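Local coordinates for hypothetical protein (Bacteroides uniformis, PDB 4QE0) that is of unknown function but belongs to the DUF5043 family, building a six-stranded antiparallel sheet with helices and assembling as two chains, at residues A[35-38]-A[39-42]; A[75-78]-A[79-82]. One frame throughout, in Å; residues are numbered along the deposited sequence.

Both contacts are local, each made by one continuous run of eight residues, and they lie on opposite sides of the chain's centre, with their own centres about 33 Å apart. Contact 1 closes the hairpin of strands 29-36 and 41-45 at the surface; contact 2, later in the chain and partly buried, starts helix 78-90. They share no element. In each, an aspartate carboxylate accepts a backbone N-H from three residues on, at a turn in one and at a helix N-terminus in the other. Contact 2 adds an arginine gripping a sulfate, and its Phe79 ring meets Phe41 of the second subunit, whereas the apolar part of contact 1 is a valine pair within the sheet.

Contact 1: residues A[35-38]-A[39-42]; sequences VDDG and SQFV
Val35 and Val42 face each other as a non-hydrogen-bonded antiparallel pair, CA to CA 4.6 Å, and from there the chain runs out and back with end-to-end directions 174° apart. This is the tip of the beta hairpin made by strands 29-36 and 41-45, turned by residues 37-40. A straight bond from Asp36 N to Phe41 O (3.0 Å) closes the base of the turn, while Gln40 N reaches Asp36 O only weakly. Gln40 has a positive phi of 59°, the left-handed helical conformation that lets the chain double back.

The Asp36 carboxylate braces the turn. Its OD2 takes the Ser39 hydroxyl at 2.6 Å from OG, on the anti lone pair, and also the backbone Ser39 N at 3.1 Å, which comes from above the carboxylate plane (47° out of it). Two donors on one oxygen should fix the carboxylate's rotation. A short serine suits its place because OG, held between the backbone N and the carbonyl carbon, both donates to Asp36 OD2 and accepts from Phe41 N at 3.2 Å, making an ST turn.

On the valine face, the beta-branched side chains suit extended strands and touch through Val35 CG2 and Val42 CG2, 4.0 Å apart. Gln40, bent at chi2, curls back over the turn, and its OE1 is bonded to Thr127 OG1. Its amide NE2 donates almost straight to Asp37 O at 2.8 Å, and a water that accepts from the same NE2 donates to Asp37 OD1.

Contact 2: residues A[75-78]-A[79-82]; sequences EYDR and FMSQ. With SO4 (sulfate ion), chain I.
Phe79 CB sits over the centre of one face of the Arg78 guanidinium, 4.1 Å above its plane, while Gln82 and the sulfate lie at the edge of the group, near its plane. NH1 donates to Gln82 OE1 at 2.9 Å, within the guanidinium plane but 39° out of the carbonyl plane of the amide; the two flat groups are turned 71° apart. NE meets sulfate O4 and NH2 meets O3, each at 3.0 Å, a two-pronged hold on an ion that probably came from the crystallisation liquor. Bends at chi2 (-90°) and chi3 turn the arginine along the helix toward Gln82, one turn on; NH1 also donates to Leu179 O. Were Arg78 replaced by an alanine, the sulfate would probably lose its paired donors, and Gln82 OE1 and Leu179 O the NH1 they share.

The loop 75-77 runs into helix 78-90, with Asp77 as its N-cap. Its CG lies anti to the backbone N, which carries OD1 to the N-H of selenomethionine Met80 at 2.9 Å, using the anti lone pair; a short carboxylate suits this first turn. Asp77 O accepts Ser81 N at 3.0 Å and, from the opposite face of its plane, Ser81 OG at 2.9 Å. A water donates to that hydroxyl oxygen and accepts from Asp77 N. The buried Phe79 ring meets the ring of Phe41 of the second subunit.

Contact 1: residues A[35-38]-A[39-42]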
loop_
_atom_site.group_PDB
_atom_site.type_symbol
_atom_site.label_atom_id
_atom_site.label_comp_id
_atom_site.label_asym_id
_atom_site.label_seq_id
_atom_site.Cartn_x
_atom_site.Cartn_y
_atom_site.Cartn_z
ATOM N N VAL A 35 -18.101 8.448 -20.065
ATOM C CA VAL A 35 -18.264 7.187 -20.798
ATOM C C VAL A 35 -18.470 7.437 -22.298
ATOM O O VAL A 35 -19.339 8.200 -22.682
ATOM C CB VAL A 35 -19.462 6.376 -20.270
ATOM C CG1 VAL A 35 -19.565 5.041 -21.013
ATOM C CG2 VAL A 35 -19.314 6.126 -18.778
ATOM N N ASP A 36 -17.655 6.807 -23.129
ATOM C CA ASP A 36 -17.830 6.853 -24.590
ATOM C C ASP A 36 -18.856 5.802 -24.977
ATOM O O ASP A 36 -18.659 4.624 -24.715
ATOM C CB ASP A 36 -16.513 6.576 -25.298
ATOM C CG ASP A 36 -16.660 6.529 -26.825
ATOM O OD1 ASP A 36 -17.140 7.515 -27.413
ATOM O OD2 ASP A 36 -16.313 5.505 -27.441
ATOM N N ASP A 37 -19.948 6.217 -25.614
ATOM C CA ASP A 37 -21.056 5.302 -25.819
ATOM C C ASP A 37 -20.734 4.135 -26.762
ATOM O O ASP A 37 -21.119 3.001 -26.486
ATOM C CB ASP A 37 -22.315 6.065 -26.239
ATOM C CG ASP A 37 -22.987 6.802 -25.050
ATOM O OD1 ASP A 37 -22.665 6.524 -23.855
ATOM O OD2 ASP A 37 -23.850 7.654 -25.319
ATOM N N GLY A 38 -19.990 4.398 -27.826
ATOM C CA GLY A 38 -19.639 3.360 -28.800
ATOM C C GLY A 38 -18.738 2.268 -28.231
ATOM O O GLY A 38 -19.011 1.068 -28.370
ATOM N N SER A 39 -17.670 2.686 -27.572
ATOM C CA SER A 39 -16.676 1.733 -27.049
ATOM C C SER A 39 -16.984 1.237 -25.629
ATOM O O SER A 39 -16.402 0.252 -25.191
ATOM C CB SER A 39 -15.319 2.413 -27.026
ATOM O OG SER A 39 -15.358 3.492 -26.111
ATOM N N GLN A 40 -17.871 1.939 -24.931
ATOM C CA GLN A 40 -18.170 1.701 -23.522
ATOM C C GLN A 40 -16.919 1.856 -22.614
ATOM O O GLN A 40 -16.824 1.235 -21.563
ATOM C CB GLN A 40 -18.847 0.345 -23.363
ATOM C CG GLN A 40 -20.245 0.333 -23.984
ATOM C CD GLN A 40 -21.195 1.197 -23.196
ATOM O OE1 GLN A 40 -21.448 0.927 -22.030
ATOM N NE2 GLN A 40 -21.726 2.238 -23.820
ATOM N N PHE A 41 -15.996 2.711 -23.044
ATOM C CA PHE A 41 -14.769 3.017 -22.310
ATOM C C PHE A 41 -15.041 4.114 -21.292
ATOM O O PHE A 41 -15.658 5.137 -21.615
ATOM C CB PHE A 41 -13.717 3.495 -23.308
ATOM C CG PHE A 41 -12.324 3.611 -22.756
ATOM C CD1 PHE A 41 -11.695 2.507 -22.224
ATOM C CD2 PHE A 41 -11.637 4.809 -22.814
ATOM C CE1 PHE A 41 -10.403 2.588 -21.754
ATOM C CE2 PHE A 41 -10.330 4.898 -22.335
ATOM C CZ PHE A 41 -9.726 3.786 -21.818
ATOM N N VAL A 42 -14.631 3.873 -20.051
ATOM C CA VAL A 42 -14.878 4.765 -18.938
ATOM C C VAL A 42 -13.591 5.441 -18.523
ATOM O O VAL A 42 -12.565 4.789 -18.441
ATOM C CB VAL A 42 -15.413 4.000 -17.718
ATOM C CG1 VAL A 42 -15.713 4.951 -16.570
ATOM C CG2 VAL A 42 -16.640 3.183 -18.088
HETATM O O HOH W 1 -23.178 4.334 -22.227
#

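Contact 2: residues A[75-78]-A[79-82]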
loop_
_atom_site.group_PDB
_atom_site.type_symbol
_atom_site.label_atom_id
_atom_site.label_comp_id
_atom_site.label_asym_id
_atom_site.label_seq_id
_atom_site.Cartn_x
_atom_site.Cartn_y
_atom_site.Cartn_z
ATOM N N GLU A 75 13.667 8.732 -12.767
ATOM C CA GLU A 75 14.669 7.823 -12.246
ATOM C C GLU A 75 13.969 6.608 -11.670
ATOM O O GLU A 75 13.032 6.734 -10.885
ATOM C CB GLU A 75 15.491 8.502 -11.165
ATOM C CG GLU A 75 16.679 7.687 -10.684
ATOM C CD GLU A 75 17.601 8.555 -9.836
ATOM O OE1 GLU A 75 17.318 8.678 -8.634
ATOM O OE2 GLU A 75 18.580 9.138 -10.369
ATOM N N TYR A 76 14.423 5.434 -12.064
ATOM C CA TYR A 76 13.864 4.185 -11.565
ATOM C C TYR A 76 14.011 4.104 -10.058
ATOM O O TYR A 76 15.058 4.418 -9.510
ATOM C CB TYR A 76 14.578 2.996 -12.193
ATOM C CG TYR A 76 14.069 1.674 -11.660
ATOM C CD1 TYR A 76 12.816 1.210 -12.021
ATOM C CD2 TYR A 76 14.829 0.913 -10.773
ATOM C CE1 TYR A 76 12.330 0.003 -11.537
ATOM C CE2 TYR A 76 14.357 -0.301 -10.295
ATOM C CZ TYR A 76 13.110 -0.740 -10.685
ATOM O OH TYR A 76 12.623 -1.931 -10.223
ATOM N N ASP A 77 12.952 3.684 -9.386
ATOM C CA ASP A 77 13.023 3.378 -7.968
ATOM C C ASP A 77 12.202 2.138 -7.713
ATOM O O ASP A 77 10.987 2.150 -7.879
ATOM C CB ASP A 77 12.514 4.530 -7.108
ATOM C CG ASP A 77 12.820 4.296 -5.621
ATOM O OD1 ASP A 77 12.104 3.549 -4.932
ATOM O OD2 ASP A 77 13.872 4.774 -5.138
ATOM N N ARG A 78 12.875 1.084 -7.288
ATOM C CA ARG A 78 12.251 -0.208 -7.141
ATOM C C ARG A 78 11.129 -0.160 -6.109
ATOM O O ARG A 78 9.989 -0.537 -6.382
ATOM C CB ARG A 78 13.305 -1.256 -6.741
ATOM C CG ARG A 78 12.806 -2.703 -6.788
ATOM C CD ARG A 78 12.212 -3.182 -5.496
ATOM N NE ARG A 78 12.978 -2.871 -4.290
ATOM C CZ ARG A 78 12.471 -2.988 -3.067
ATOM N NH1 ARG A 78 11.239 -3.443 -2.911
ATOM N NH2 ARG A 78 13.189 -2.672 -1.985
ATOM N N PHE A 79 11.445 0.337 -4.924
ATOM C CA PHE A 79 10.461 0.390 -3.875
ATOM C C PHE A 79 9.236 1.217 -4.244
ATOM O O PHE A 79 8.099 0.785 -4.011
ATOM C CB PHE A 79 11.049 0.913 -2.560
ATOM C CG PHE A 79 10.009 1.010 -1.465
ATOM C CD1 PHE A 79 9.400 -0.121 -0.978
ATOM C CD2 PHE A 79 9.579 2.248 -1.010
ATOM C CE1 PHE A 79 8.412 -0.045 -0.009
ATOM C CE2 PHE A 79 8.576 2.339 -0.048
ATOM C CZ PHE A 79 7.997 1.195 0.451
HETATM N N MSE A 80 9.450 2.417 -4.756
HETATM C CA MSE A 80 8.322 3.288 -5.078
HETATM C C MSE A 80 7.465 2.665 -6.150
HETATM O O MSE A 80 6.253 2.789 -6.093
HETATM C CB MSE A 80 8.771 4.694 -5.474
HETATM C CG MSE A 80 9.370 5.463 -4.308
HETATM SE SE MSE A 80 8.013 6.455 -3.266
HETATM C CE MSE A 80 7.242 5.121 -2.021
ATOM N N SER A 81 8.068 1.990 -7.133
ATOM C CA SER A 81 7.296 1.319 -8.174
ATOM C C SER A 81 6.435 0.197 -7.610
ATOM O O SER A 81 5.249 0.063 -7.960
ATOM C CB SER A 81 8.209 0.712 -9.252
ATOM O OG SER A 81 8.946 1.731 -9.860
ATOM N N GLN A 82 7.027 -0.603 -6.739
ATOM C CA GLN A 82 6.310 -1.727 -6.170
ATOM C C GLN A 82 5.291 -1.253 -5.174
ATOM O O GLN A 82 4.231 -1.872 -5.014
ATOM C CB GLN A 82 7.274 -2.719 -5.539
ATOM C CG GLN A 82 8.148 -3.401 -6.581
ATOM C CD GLN A 82 9.076 -4.441 -5.989
ATOM O OE1 GLN A 82 9.327 -4.450 -4.794
ATOM N NE2 GLN A 82 9.621 -5.298 -6.840
HETATM S S SO4 I . 16.432 -1.797 -3.117
HETATM O O1 SO4 I . 17.719 -1.105 -3.355
HETATM O O2 SO4 I . 16.640 -2.982 -2.247
HETATM O O3 SO4 I . 15.498 -0.869 -2.439
HETATM O O4 SO4 I . 15.909 -2.270 -4.408
HETATM O O HOH W 2 10.504 3.704 -11.079
#